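Ecdysteroid-phosphate phosphatase (Bombyx mori, PDB 3C7T) dephosphorylates inactive ecdysteroid phosphates, chiefly ecdysone 22-phosphate, to release active hormone and, through this histidine-phosphatase (PGM-like) domain, also acts as a protein tyrosine phosphatase. Local coordinates at residues Asp17-Pro22 / Asp37-Leu42; Ala78-Lys83 / Gly184-Phe189; Ser109-Val114 / Gly142-Met147; Gly117-Lys122 / Val153-Ser158. All blocks are in the same frame, centred on the assembly; numbering follows the deposited sequence.

Interaction 1. Residues Asp17-Pro22 / Asp37-Leu42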
loop_
_atom_site.group_PDB
_atom_site.type_symbol
_atom_site.label_atom_id
_atom_site.label_comp_id
_atom_site.label_asym_id
_atom_site.label_seq_id
_atom_site.Cartn_x
_atom_site.Cartn_y
_atom_site.Cartn_z
ATOM N N ASP A 17 -2.027 -6.471 13.722
ATOM C CA ASP A 17 -1.637 -6.378 15.156
ATOM C C ASP A 17 -0.321 -5.623 15.392
ATOM O O ASP A 17 -0.107 -5.067 16.485
ATOM C CB ASP A 17 -1.665 -7.759 15.837
ATOM C CG ASP A 17 -0.608 -8.721 15.315
ATOM O OD1 ASP A 17 0.067 -8.462 14.299
ATOM O OD2 ASP A 17 -0.458 -9.816 15.916
ATOM N N LEU A 18 0.537 -5.562 14.373
ATOM C CA LEU A 18 1.806 -4.837 14.520
ATOM C C LEU A 18 1.716 -3.392 14.043
ATOM O O LEU A 18 2.619 -2.574 14.325
ATOM C CB LEU A 18 2.941 -5.546 13.766
ATOM C CG LEU A 18 3.286 -6.969 14.234
ATOM C CD1 LEU A 18 4.536 -7.536 13.524
ATOM C CD2 LEU A 18 3.423 -7.029 15.773
ATOM N N THR A 19 0.652 -3.088 13.309
ATOM C CA THR A 19 0.427 -1.752 12.765
ATOM C C THR A 19 -0.433 -0.891 13.676
ATOM O O THR A 19 -0.276 0.333 13.692
ATOM C CB THR A 19 -0.266 -1.874 11.378
ATOM O OG1 THR A 19 0.575 -2.646 10.521
ATOM C CG2 THR A 19 -0.540 -0.502 10.743
ATOM N N TYR A 20 -1.330 -1.540 14.426
ATOM C CA TYR A 20 -2.258 -0.863 15.332
ATOM C C TYR A 20 -2.036 -1.284 16.778
ATOM O O TYR A 20 -1.239 -2.144 17.054
ATOM C CB TYR A 20 -3.700 -1.211 14.955
ATOM C CG TYR A 20 -4.059 -0.801 13.532
ATOM C CD1 TYR A 20 -3.742 -1.627 12.451
ATOM C CD2 TYR A 20 -4.703 0.413 13.280
ATOM C CE1 TYR A 20 -4.062 -1.251 11.118
ATOM C CE2 TYR A 20 -5.026 0.790 11.953
ATOM C CZ TYR A 20 -4.705 -0.043 10.898
ATOM O OH TYR A 20 -5.037 0.339 9.600
ATOM N N GLY A 21 -2.751 -0.647 17.685
ATOM C CA GLY A 21 -2.737 -1.032 19.097
ATOM C C GLY A 21 -3.876 -2.005 19.396
ATOM O O GLY A 21 -3.967 -3.059 18.750
ATOM N N PRO A 22 -4.742 -1.669 20.378
ATOM C CA PRO A 22 -5.831 -2.590 20.772
ATOM C C PRO A 22 -6.989 -2.588 19.761
ATOM O O PRO A 22 -8.107 -2.167 20.069
ATOM C CB PRO A 22 -6.256 -2.060 22.152
ATOM C CG PRO A 22 -5.933 -0.616 22.110
ATOM C CD PRO A 22 -4.741 -0.437 21.191
ATOM N N ASP A 37 -10.481 2.363 10.285
ATOM C CA ASP A 37 -9.295 2.892 9.610
ATOM C C ASP A 37 -9.288 2.351 8.198
ATOM O O ASP A 37 -9.689 1.207 7.986
ATOM C CB ASP A 37 -8.023 2.428 10.340
ATOM C CG ASP A 37 -6.761 3.181 9.861
ATOM O OD1 ASP A 37 -6.520 4.303 10.342
ATOM O OD2 ASP A 37 -6.011 2.631 9.024
ATOM N N LEU A 38 -8.806 3.142 7.237
ATOM C CA LEU A 38 -8.823 2.681 5.834
ATOM C C LEU A 38 -7.895 1.518 5.571
ATOM O O LEU A 38 -8.112 0.780 4.623
ATOM C CB LEU A 38 -8.511 3.804 4.847
ATOM C CG LEU A 38 -9.475 4.969 4.846
ATOM C CD1 LEU A 38 -8.894 6.004 3.877
ATOM C CD2 LEU A 38 -10.871 4.497 4.400
ATOM N N ASN A 39 -6.860 1.359 6.397
ATOM C CA ASN A 39 -5.934 0.263 6.224
ATOM C C ASN A 39 -6.369 -0.997 7.009
ATOM O O ASN A 39 -5.682 -2.020 7.001
ATOM C CB ASN A 39 -4.509 0.743 6.598
ATOM C CG ASN A 39 -3.425 -0.195 6.136
ATOM O OD1 ASN A 39 -3.530 -0.823 5.077
ATOM N ND2 ASN A 39 -2.346 -0.278 6.926
ATOM N N LEU A 40 -7.547 -0.958 7.639
ATOM C CA LEU A 40 -8.105 -2.171 8.261
ATOM C C LEU A 40 -8.971 -2.982 7.268
ATOM O O LEU A 40 -9.484 -2.430 6.277
ATOM C CB LEU A 40 -8.934 -1.822 9.514
ATOM C CG LEU A 40 -8.152 -1.423 10.763
ATOM C CD1 LEU A 40 -9.059 -0.796 11.783
ATOM C CD2 LEU A 40 -7.424 -2.622 11.367
ATOM N N PRO A 41 -9.154 -4.287 7.537
ATOM C CA PRO A 41 -10.042 -5.076 6.654
ATOM C C PRO A 41 -11.422 -4.438 6.488
ATOM O O PRO A 41 -11.934 -3.816 7.411
ATOM C CB PRO A 41 -10.161 -6.409 7.381
ATOM C CG PRO A 41 -8.883 -6.495 8.214
ATOM C CD PRO A 41 -8.585 -5.101 8.636
ATOM N N LEU A 42 -12.013 -4.581 5.305
ATOM C CA LEU A 42 -13.372 -4.085 5.065
ATOM C C LEU A 42 -14.399 -4.797 5.966
ATOM O O LEU A 42 -15.350 -4.177 6.468
ATOM C CB LEU A 42 -13.741 -4.291 3.599
ATOM C CG LEU A 42 -13.021 -3.399 2.580
ATOM C CD1 LEU A 42 -13.336 -3.850 1.157
ATOM C CD2 LEU A 42 -13.434 -1.963 2.800
#

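Interaction 2. Residues Ala78-Lys83 / Gly184-Phe189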
loop_
_atom_site.group_PDB
_atom_site.type_symbol
_atom_site.label_atom_id
_atom_site.label_comp_id
_atom_site.label_asym_id
_atom_site.label_seq_id
_atom_site.Cartn_x
_atom_site.Cartn_y
_atom_site.Cartn_z
ATOM N N ALA A 78 7.217 -11.089 -15.085
ATOM C CA ALA A 78 8.461 -11.779 -15.411
ATOM C C ALA A 78 8.225 -13.080 -16.195
ATOM O O ALA A 78 9.172 -13.795 -16.523
ATOM C CB ALA A 78 9.240 -12.049 -14.147
ATOM N N GLY A 79 6.958 -13.368 -16.488
ATOM C CA GLY A 79 6.564 -14.596 -17.193
ATOM C C GLY A 79 6.683 -15.862 -16.380
ATOM O O GLY A 79 6.762 -16.967 -16.939
ATOM N N VAL A 80 6.707 -15.734 -15.055
ATOM C CA VAL A 80 6.866 -16.902 -14.207
ATOM C C VAL A 80 5.517 -17.390 -13.667
ATOM O O VAL A 80 4.757 -16.622 -13.075
ATOM C CB VAL A 80 7.899 -16.675 -13.061
ATOM C CG1 VAL A 80 8.032 -17.942 -12.198
ATOM C CG2 VAL A 80 9.260 -16.287 -13.639
ATOM N N SER A 81 5.221 -18.667 -13.896
ATOM C CA SER A 81 3.984 -19.276 -13.398
ATOM C C SER A 81 4.251 -19.950 -12.053
ATOM O O SER A 81 5.407 -20.141 -11.685
ATOM C CB SER A 81 3.468 -20.310 -14.399
ATOM O OG SER A 81 4.504 -21.223 -14.716
ATOM N N ILE A 82 3.184 -20.286 -11.325
ATOM C CA ILE A 82 3.283 -21.061 -10.096
ATOM C C ILE A 82 2.155 -22.097 -10.114
ATOM O O ILE A 82 1.013 -21.809 -10.503
ATOM C CB ILE A 82 3.262 -20.171 -8.789
ATOM C CG1 ILE A 82 4.599 -19.454 -8.581
ATOM C CG2 ILE A 82 3.089 -21.001 -7.536
ATOM C CD1 ILE A 82 4.681 -18.136 -9.234
ATOM N N LYS A 83 2.473 -23.314 -9.711
ATOM C CA LYS A 83 1.461 -24.349 -9.716
ATOM C C LYS A 83 1.158 -24.823 -8.315
ATOM O O LYS A 83 0.023 -25.199 -8.012
ATOM C CB LYS A 83 1.939 -25.513 -10.589
ATOM C CG LYS A 83 0.915 -26.614 -10.785
ATOM C CD LYS A 83 1.262 -27.437 -12.017
ATOM C CE LYS A 83 0.288 -28.602 -12.218
ATOM N NZ LYS A 83 -1.135 -28.159 -12.185
ATOM N N GLY A 184 6.870 -31.099 -12.156
ATOM C CA GLY A 184 7.874 -30.091 -12.527
ATOM C C GLY A 184 7.392 -28.652 -12.496
ATOM O O GLY A 184 8.047 -27.759 -13.050
ATOM N N GLY A 185 6.248 -28.424 -11.860
ATOM C CA GLY A 185 5.735 -27.065 -11.692
ATOM C C GLY A 185 6.496 -26.287 -10.621
ATOM O O GLY A 185 7.131 -26.889 -9.746
ATOM N N ASN A 186 6.421 -24.953 -10.710
ATOM C CA ASN A 186 7.053 -24.035 -9.750
ATOM C C ASN A 186 6.323 -24.054 -8.414
ATOM O O ASN A 186 5.114 -24.291 -8.362
ATOM C CB ASN A 186 7.166 -22.605 -10.329
ATOM C CG ASN A 186 8.087 -22.534 -11.559
ATOM O OD1 ASN A 186 9.078 -23.261 -11.654
ATOM N ND2 ASN A 186 7.760 -21.654 -12.497
ATOM N N VAL A 187 7.074 -23.838 -7.334
ATOM C CA VAL A 187 6.560 -23.980 -5.969
ATOM C C VAL A 187 6.790 -22.673 -5.195
ATOM O O VAL A 187 7.810 -22.014 -5.383
ATOM C CB VAL A 187 7.277 -25.114 -5.225
ATOM C CG1 VAL A 187 6.769 -25.273 -3.777
ATOM C CG2 VAL A 187 7.108 -26.422 -5.964
ATOM N N ILE A 188 5.837 -22.333 -4.330
ATOM C CA ILE A 188 5.996 -21.226 -3.369
ATOM C C ILE A 188 5.531 -21.617 -1.963
ATOM O O ILE A 188 4.469 -22.232 -1.785
ATOM C CB ILE A 188 5.359 -19.900 -3.847
ATOM C CG1 ILE A 188 5.796 -18.733 -2.932
ATOM C CG2 ILE A 188 3.837 -20.008 -3.968
ATOM C CD1 ILE A 188 5.557 -17.333 -3.520
ATOM N N PHE A 189 6.377 -21.296 -0.989
ATOM C CA PHE A 189 6.087 -21.490 0.435
ATOM C C PHE A 189 5.839 -20.104 1.024
ATOM O O PHE A 189 6.732 -19.250 0.978
ATOM C CB PHE A 189 7.287 -22.092 1.151
ATOM C CG PHE A 189 7.669 -23.475 0.659
ATOM C CD1 PHE A 189 6.771 -24.538 0.778
ATOM C CD2 PHE A 189 8.925 -23.690 0.108
ATOM C CE1 PHE A 189 7.121 -25.820 0.340
ATOM C CE2 PHE A 189 9.303 -24.977 -0.338
ATOM C CZ PHE A 189 8.382 -26.030 -0.232
HETATM O O HOH W 1 4.445 -23.541 -12.762
#

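Interaction 3. Residues Ser109-Val114 / Gly142-Met147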
loop_
_atom_site.group_PDB
_atom_site.type_symbol
_atom_site.label_atom_id
_atom_site.label_comp_id
_atom_site.label_asym_id
_atom_site.label_seq_id
_atom_site.Cartn_x
_atom_site.Cartn_y
_atom_site.Cartn_z
ATOM N N SER A 109 -7.824 -23.054 -10.460
ATOM C CA SER A 109 -7.414 -24.416 -10.116
ATOM C C SER A 109 -6.158 -24.435 -9.237
ATOM O O SER A 109 -5.819 -25.475 -8.667
ATOM C CB SER A 109 -7.156 -25.228 -11.378
ATOM O OG SER A 109 -6.029 -24.711 -12.058
ATOM N N VAL A 110 -5.462 -23.299 -9.155
ATOM C CA VAL A 110 -4.258 -23.178 -8.317
ATOM C C VAL A 110 -4.688 -22.816 -6.903
ATOM O O VAL A 110 -5.047 -21.671 -6.626
ATOM C CB VAL A 110 -3.235 -22.153 -8.872
ATOM C CG1 VAL A 110 -1.983 -22.097 -7.977
ATOM C CG2 VAL A 110 -2.854 -22.491 -10.323
ATOM N N LYS A 111 -4.655 -23.820 -6.028
ATOM C CA LYS A 111 -5.253 -23.734 -4.707
ATOM C C LYS A 111 -4.190 -23.547 -3.643
ATOM O O LYS A 111 -3.046 -23.991 -3.803
ATOM C CB LYS A 111 -6.021 -25.026 -4.396
ATOM C CG LYS A 111 -7.148 -25.372 -5.362
ATOM C CD LYS A 111 -8.403 -24.576 -5.060
ATOM C CE LYS A 111 -9.575 -25.103 -5.846
ATOM N NZ LYS A 111 -10.633 -24.056 -5.945
ATOM N N ILE A 112 -4.578 -22.899 -2.551
ATOM C CA ILE A 112 -3.687 -22.727 -1.412
ATOM C C ILE A 112 -3.732 -23.967 -0.520
ATOM O O ILE A 112 -4.795 -24.321 0.016
ATOM C CB ILE A 112 -4.071 -21.495 -0.571
ATOM C CG1 ILE A 112 -4.052 -20.229 -1.436
ATOM C CG2 ILE A 112 -3.097 -21.331 0.619
ATOM C CD1 ILE A 112 -4.812 -19.088 -0.844
ATOM N N LYS A 113 -2.579 -24.614 -0.370
ATOM C CA LYS A 113 -2.450 -25.803 0.459
ATOM C C LYS A 113 -1.941 -25.396 1.836
ATOM O O LYS A 113 -0.780 -25.006 1.978
ATOM C CB LYS A 113 -1.476 -26.787 -0.192
ATOM C CG LYS A 113 -1.930 -27.292 -1.581
ATOM C CD LYS A 113 -0.956 -28.310 -2.157
ATOM C CE LYS A 113 -0.838 -28.191 -3.680
ATOM N NZ LYS A 113 -2.166 -28.079 -4.356
ATOM N N VAL A 114 -2.808 -25.499 2.842
ATOM C CA VAL A 114 -2.487 -25.030 4.191
ATOM C C VAL A 114 -1.693 -26.136 4.877
ATOM O O VAL A 114 -2.193 -27.256 5.083
ATOM C CB VAL A 114 -3.766 -24.630 4.975
ATOM C CG1 VAL A 114 -3.472 -24.404 6.469
ATOM C CG2 VAL A 114 -4.396 -23.387 4.350
ATOM N N GLY A 142 -13.510 -16.450 1.386
ATOM C CA GLY A 142 -13.159 -16.129 -0.005
ATOM C C GLY A 142 -11.720 -16.412 -0.389
ATOM O O GLY A 142 -11.218 -15.885 -1.384
ATOM N N LEU A 143 -11.044 -17.231 0.410
ATOM C CA LEU A 143 -9.665 -17.637 0.130
ATOM C C LEU A 143 -9.673 -18.950 -0.649
ATOM O O LEU A 143 -10.378 -19.898 -0.276
ATOM C CB LEU A 143 -8.859 -17.778 1.438
ATOM C CG LEU A 143 -8.849 -16.517 2.305
ATOM C CD1 LEU A 143 -8.120 -16.762 3.620
ATOM C CD2 LEU A 143 -8.229 -15.314 1.567
ATOM N N ASN A 144 -8.904 -19.009 -1.730
ATOM C CA ASN A 144 -8.902 -20.192 -2.601
ATOM C C ASN A 144 -8.113 -21.384 -2.045
ATOM O O ASN A 144 -7.128 -21.823 -2.620
ATOM C CB ASN A 144 -8.414 -19.813 -3.998
ATOM C CG ASN A 144 -8.842 -20.811 -5.053
ATOM O OD1 ASN A 144 -9.864 -21.484 -4.901
ATOM N ND2 ASN A 144 -8.071 -20.904 -6.139
ATOM N N VAL A 145 -8.573 -21.913 -0.922
ATOM C CA VAL A 145 -7.859 -22.945 -0.190
ATOM C C VAL A 145 -8.216 -24.342 -0.744
ATOM O O VAL A 145 -9.371 -24.599 -1.102
ATOM C CB VAL A 145 -8.176 -22.854 1.333
ATOM C CG1 VAL A 145 -7.755 -24.116 2.071
ATOM C CG2 VAL A 145 -7.507 -21.620 1.950
ATOM N N ASP A 146 -7.219 -25.217 -0.819
ATOM C CA ASP A 146 -7.422 -26.598 -1.259
ATOM C C ASP A 146 -8.126 -27.423 -0.168
ATOM O O ASP A 146 -7.533 -27.727 0.863
ATOM C CB ASP A 146 -6.064 -27.228 -1.612
ATOM C CG ASP A 146 -6.193 -28.508 -2.423
ATOM O OD1 ASP A 146 -7.297 -29.104 -2.470
ATOM O OD2 ASP A 146 -5.170 -28.912 -3.017
ATOM N N MET A 147 -9.381 -27.797 -0.420
ATOM C CA MET A 147 -10.200 -28.568 0.543
ATOM C C MET A 147 -9.768 -30.030 0.708
ATOM O O MET A 147 -10.001 -30.648 1.751
ATOM C CB MET A 147 -11.675 -28.539 0.119
ATOM C CG MET A 147 -12.366 -27.210 0.344
ATOM S SD MET A 147 -12.213 -26.721 2.066
ATOM C CE MET A 147 -13.831 -25.979 2.284
HETATM O O HOH W 2 -5.519 -26.740 2.696
#

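Interaction 4. Residues Gly117-Lys122 / Val153-Ser158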
loop_
_atom_site.group_PDB
_atom_site.type_symbol
_atom_site.label_atom_id
_atom_site.label_comp_id
_atom_site.label_asym_id
_atom_site.label_seq_id
_atom_site.Cartn_x
_atom_site.Cartn_y
_atom_site.Cartn_z
ATOM N N GLY A 117 3.212 -27.680 8.715
ATOM C CA GLY A 117 4.667 -27.838 8.725
ATOM C C GLY A 117 5.363 -26.493 8.615
ATOM O O GLY A 117 6.459 -26.319 9.134
ATOM N N LEU A 118 4.702 -25.537 7.960
ATOM C CA LEU A 118 5.260 -24.207 7.727
ATOM C C LEU A 118 5.053 -23.217 8.875
ATOM O O LEU A 118 5.579 -22.098 8.821
ATOM C CB LEU A 118 4.686 -23.633 6.409
ATOM C CG LEU A 118 4.997 -24.425 5.122
ATOM C CD1 LEU A 118 4.328 -23.747 3.948
ATOM C CD2 LEU A 118 6.509 -24.573 4.888
ATOM N N PHE A 119 4.312 -23.608 9.915
ATOM C CA PHE A 119 4.059 -22.668 11.019
ATOM C C PHE A 119 5.355 -22.267 11.752
ATOM O O PHE A 119 6.313 -23.046 11.831
ATOM C CB PHE A 119 2.973 -23.186 11.986
ATOM C CG PHE A 119 2.506 -22.149 12.984
ATOM C CD1 PHE A 119 1.818 -21.022 12.562
ATOM C CD2 PHE A 119 2.759 -22.318 14.352
ATOM C CE1 PHE A 119 1.396 -20.054 13.483
ATOM C CE2 PHE A 119 2.332 -21.363 15.289
ATOM C CZ PHE A 119 1.650 -20.230 14.852
ATOM N N GLU A 120 5.369 -21.030 12.271
ATOM C CA GLU A 120 6.508 -20.465 12.971
ATOM C C GLU A 120 6.880 -21.308 14.200
ATOM O O GLU A 120 6.127 -22.188 14.615
ATOM C CB GLU A 120 6.180 -19.033 13.410
ATOM C CG GLU A 120 5.165 -18.954 14.550
ATOM C CD GLU A 120 4.810 -17.524 14.935
ATOM O OE1 GLU A 120 5.274 -16.584 14.235
ATOM O OE2 GLU A 120 4.079 -17.348 15.956
ATOM N N PHE A 121 8.051 -21.028 14.757
ATOM C CA PHE A 121 8.548 -21.704 15.949
ATOM C C PHE A 121 7.632 -21.433 17.137
ATOM O O PHE A 121 7.332 -20.274 17.454
ATOM C CB PHE A 121 9.988 -21.216 16.199
ATOM C CG PHE A 121 10.646 -21.764 17.437
ATOM C CD1 PHE A 121 10.365 -23.046 17.919
ATOM C CD2 PHE A 121 11.612 -20.994 18.090
ATOM C CE1 PHE A 121 11.000 -23.522 19.054
ATOM C CE2 PHE A 121 12.245 -21.467 19.214
ATOM C CZ PHE A 121 11.942 -22.738 19.692
ATOM N N LYS A 122 7.192 -22.513 17.782
ATOM C CA LYS A 122 6.456 -22.448 19.041
ATOM C C LYS A 122 7.419 -22.488 20.236
ATOM O O LYS A 122 7.712 -23.568 20.775
ATOM C CB LYS A 122 5.451 -23.603 19.124
ATOM C CG LYS A 122 4.407 -23.592 18.010
ATOM C CD LYS A 122 3.459 -24.767 18.131
ATOM C CE LYS A 122 4.131 -26.083 17.729
ATOM N NZ LYS A 122 3.377 -27.240 18.302
ATOM N N VAL A 153 2.518 -32.424 7.825
ATOM C CA VAL A 153 2.755 -32.321 9.255
ATOM C C VAL A 153 1.452 -32.016 9.968
ATOM O O VAL A 153 0.722 -31.089 9.613
ATOM C CB VAL A 153 3.823 -31.243 9.609
ATOM C CG1 VAL A 153 3.868 -31.001 11.101
ATOM C CG2 VAL A 153 5.205 -31.654 9.097
ATOM N N GLU A 154 1.171 -32.849 10.961
ATOM C CA GLU A 154 0.121 -32.636 11.924
ATOM C C GLU A 154 0.809 -31.915 13.072
ATOM O O GLU A 154 1.882 -32.338 13.519
ATOM C CB GLU A 154 -0.402 -34.005 12.383
ATOM C CG GLU A 154 -1.228 -34.002 13.669
ATOM C CD GLU A 154 -2.719 -33.911 13.400
ATOM O OE1 GLU A 154 -3.308 -34.920 12.935
ATOM O OE2 GLU A 154 -3.295 -32.824 13.655
ATOM N N MET A 155 0.217 -30.833 13.560
ATOM C CA MET A 155 0.874 -30.082 14.618
ATOM C C MET A 155 -0.069 -29.701 15.766
ATOM O O MET A 155 -1.228 -29.345 15.547
ATOM C CB MET A 155 1.561 -28.854 14.022
ATOM C CG MET A 155 2.523 -28.158 14.941
ATOM S SD MET A 155 2.706 -26.477 14.353
ATOM C CE MET A 155 1.019 -25.872 14.501
ATOM N N ASP A 156 0.442 -29.782 16.989
ATOM C CA ASP A 156 -0.373 -29.487 18.157
ATOM C C ASP A 156 -0.120 -28.082 18.735
ATOM O O ASP A 156 0.648 -27.291 18.172
ATOM C CB ASP A 156 -0.222 -30.594 19.211
ATOM C CG ASP A 156 0.978 -30.397 20.114
ATOM O OD1 ASP A 156 2.034 -29.916 19.638
ATOM O OD2 ASP A 156 0.854 -30.736 21.314
ATOM N N ALA A 157 -0.784 -27.791 19.852
ATOM C CA ALA A 157 -0.776 -26.466 20.480
ATOM C C ALA A 157 0.386 -26.266 21.464
ATOM O O ALA A 157 0.476 -25.218 22.126
ATOM C CB ALA A 157 -2.122 -26.218 21.187
ATOM N N SER A 158 1.279 -27.255 21.538
ATOM C CA SER A 158 2.315 -27.277 22.558
ATOM C C SER A 158 3.626 -26.680 22.066
ATOM O O SER A 158 3.951 -26.782 20.884
ATOM C CB SER A 158 2.550 -28.718 23.014
ATOM O OG SER A 158 2.374 -28.847 24.413
#

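Interaction 1. Residues Asp17-Pro22 / Asp37-Leu42
Different first torsions bring Y20 and D37 together: CG of Y20 is anti to its carbonyl carbon (chi1 -60°), sending the phenol across to the 37-42 loop from just past helix 16-19, whereas CG of D37 is anti to its backbone N (chi1 -168°), which places OD2 beside the ring edge. Y20 OH donates to D37 OD2 across a short 2.6 Å. The hydroxyl approaches from above the carboxylate plane, 48° out of it. From the opposite face the same OD2 receives the backbone N of N39 at 3.0 Å, an Asx turn laid over the type I turn from D37 to L40. L40 covers one face of the tyrosine, its CD2 resting 3.9 Å from the Y20 ring centroid in a CH-pi contact, while N39 CB lies 3.1 Å from Y20 OH. The site also faces the dimer partner: I249 of the second subunit packs on Y20, gives its backbone N to D37 OD2 and accepts N39 ND2 at its carbonyl. R255 forms a salt bridge with D37 OD1. With several donors on OD2 and an arginine on OD1, the buried D37 carboxylate is probably stabilised as the anion, and it couples phenol, turn and subunit interface.

Interaction 2. Residues Ala78-Lys83 / Gly184-Phe189
I82 and K83 lead into strand 84-87, and G185 and N186 into strand 187-191, so this contact lies where two parallel neighbours of the central sheet of the histidine phosphatase fold come together. The first backbone bond of the pairing runs from K83 N to N186 O, 3.1 Å. Two residues before K83, at S81, the side chain of N186 takes over: with CG anti to the carbonyl carbon (chi1 -64°), its amide turns back along the incoming loop, and ND2 donates to S81 O at 2.9 Å. That bond is nearly straight (165°), and S81 O lies in the amide plane of N186, although the donor stands above the carbonyl plane of S81. V80 CG1 touches the same nitrogen at 3.7 Å. An alanine in place of N186 would probably leave S81 O without this donor and let the loop before strand 84-87 shift. A water joins S81 OG to N186 N. Among buried side chains, I82 CG2 meets I188 CG2 at 3.8 Å. G185 lies so near K83 CB that a side chain there would clash. Helix 91-104 packs over I82 and I188 through F100. Strand 5-11, the neighbour of 187-191 away from 84-87, supplies W6, whose backbone N is held by N186 OD1 and against which the V80 side chain rests.

Interaction 3. Residues Ser109-Val114 / Gly142-Met147
I112 forms the tight centre of this contact, gripping the chain on both sides of V145 through two almost straight backbone bonds. I112 N donates to N144 O at 2.8 Å, and D146 N donates to I112 O at 2.7 Å, each with an angle of 174° at the hydrogen. This is the bonding pattern of a single parallel bridge. An inverse gamma turn centred on N144 directs its carbonyl to I112. V145 CG1 packs against V114 CG2 at 4.1 Å, and V145 also rests on helix 135-140, while I112 is buried against helix 91-104. Toward the more exposed side the contact rests on lysine ends and a water. K111, bent at chi2 (-80°), crosses N144 at about a right angle and gives NZ to N144 OD1 at 2.9 Å; the amide nitrogen of N144 is bonded to P108 O. K113 is held more loosely: it lies alongside D146, pointing the same way, but its NZ reaches D146 OD2 only at 3.4 Å, a salt bridge whose hydrogen bond is weak. Where direct backbone pairing stops, a water accepts from V114 N and donates to D146 O. Strand 112-114 is an outermost strand of the central alpha/beta sheet, hydrogen-bonded through K113 to strand 84-87, and the loop after helix 135-140 adds one bridge along its other side, as a short extension of the histidine phosphatase core.

Interaction 4. Residues Gly117-Lys122 / Val153-Ser158
K122 and M155 run antiparallel alongside one another, so that the lysine amine reaches the backbone beyond the methionine while the thioether passes back toward F119. The lysine chain bends at chi3 (-73°) and brings NZ between two carbonyls: D156 O at 2.7 Å, met from above its carbonyl plane, and S158 O at 2.7 Å, met in its plane. D156 OD1 adds a salt bridge to K122 NZ at 3.3 Å. An alanine at K122 would probably leave both carbonyls and the D156 carboxylate without their shared cation and let the 156-158 segment move. M155 SD lies 3.7 Å from K122 CE and at the same time forms a Met-aromatic contact with F119, 5.3 Å from the ring centroid and oblique to it. M155 and F119 cross at about a right angle, with M155 CE 4.0 Å from F119 CD2. At the other end, V153 CB closes on G117 CA at 3.6 Å, where the glycine leaves room for the valine. F119 in turn packs its ring against H192, a probable active-site histidine, and the adjoining E120 touches the bound tungstate. The contact probably backs one wall of the tungstate site, consistent with the phosphate pocket of a histidine phosphatase.

Interaction 1 comes first along the chain, its centre about 25 to 31 Å from the centres of the other three; it lies on the opposite side of the chain's centre from interaction 2 and faces the second subunit, yet its T19 side chain is still about 10 Å from the bound tungstate. The segments of interaction 2 enclose those of interactions 3 and 4 in sequence, and these two alternate, so that 109-114 and 117-122 pair in turn with 142-147 and 153-158. Interactions 2 and 3 meet where V110 CG1 packs on K83 O, while L118 touches F189 between interactions 4 and 2. Interactions 2 and 3 thus belong to the central sheet, and interaction 4 to loops that carry E120 of the tungstate site.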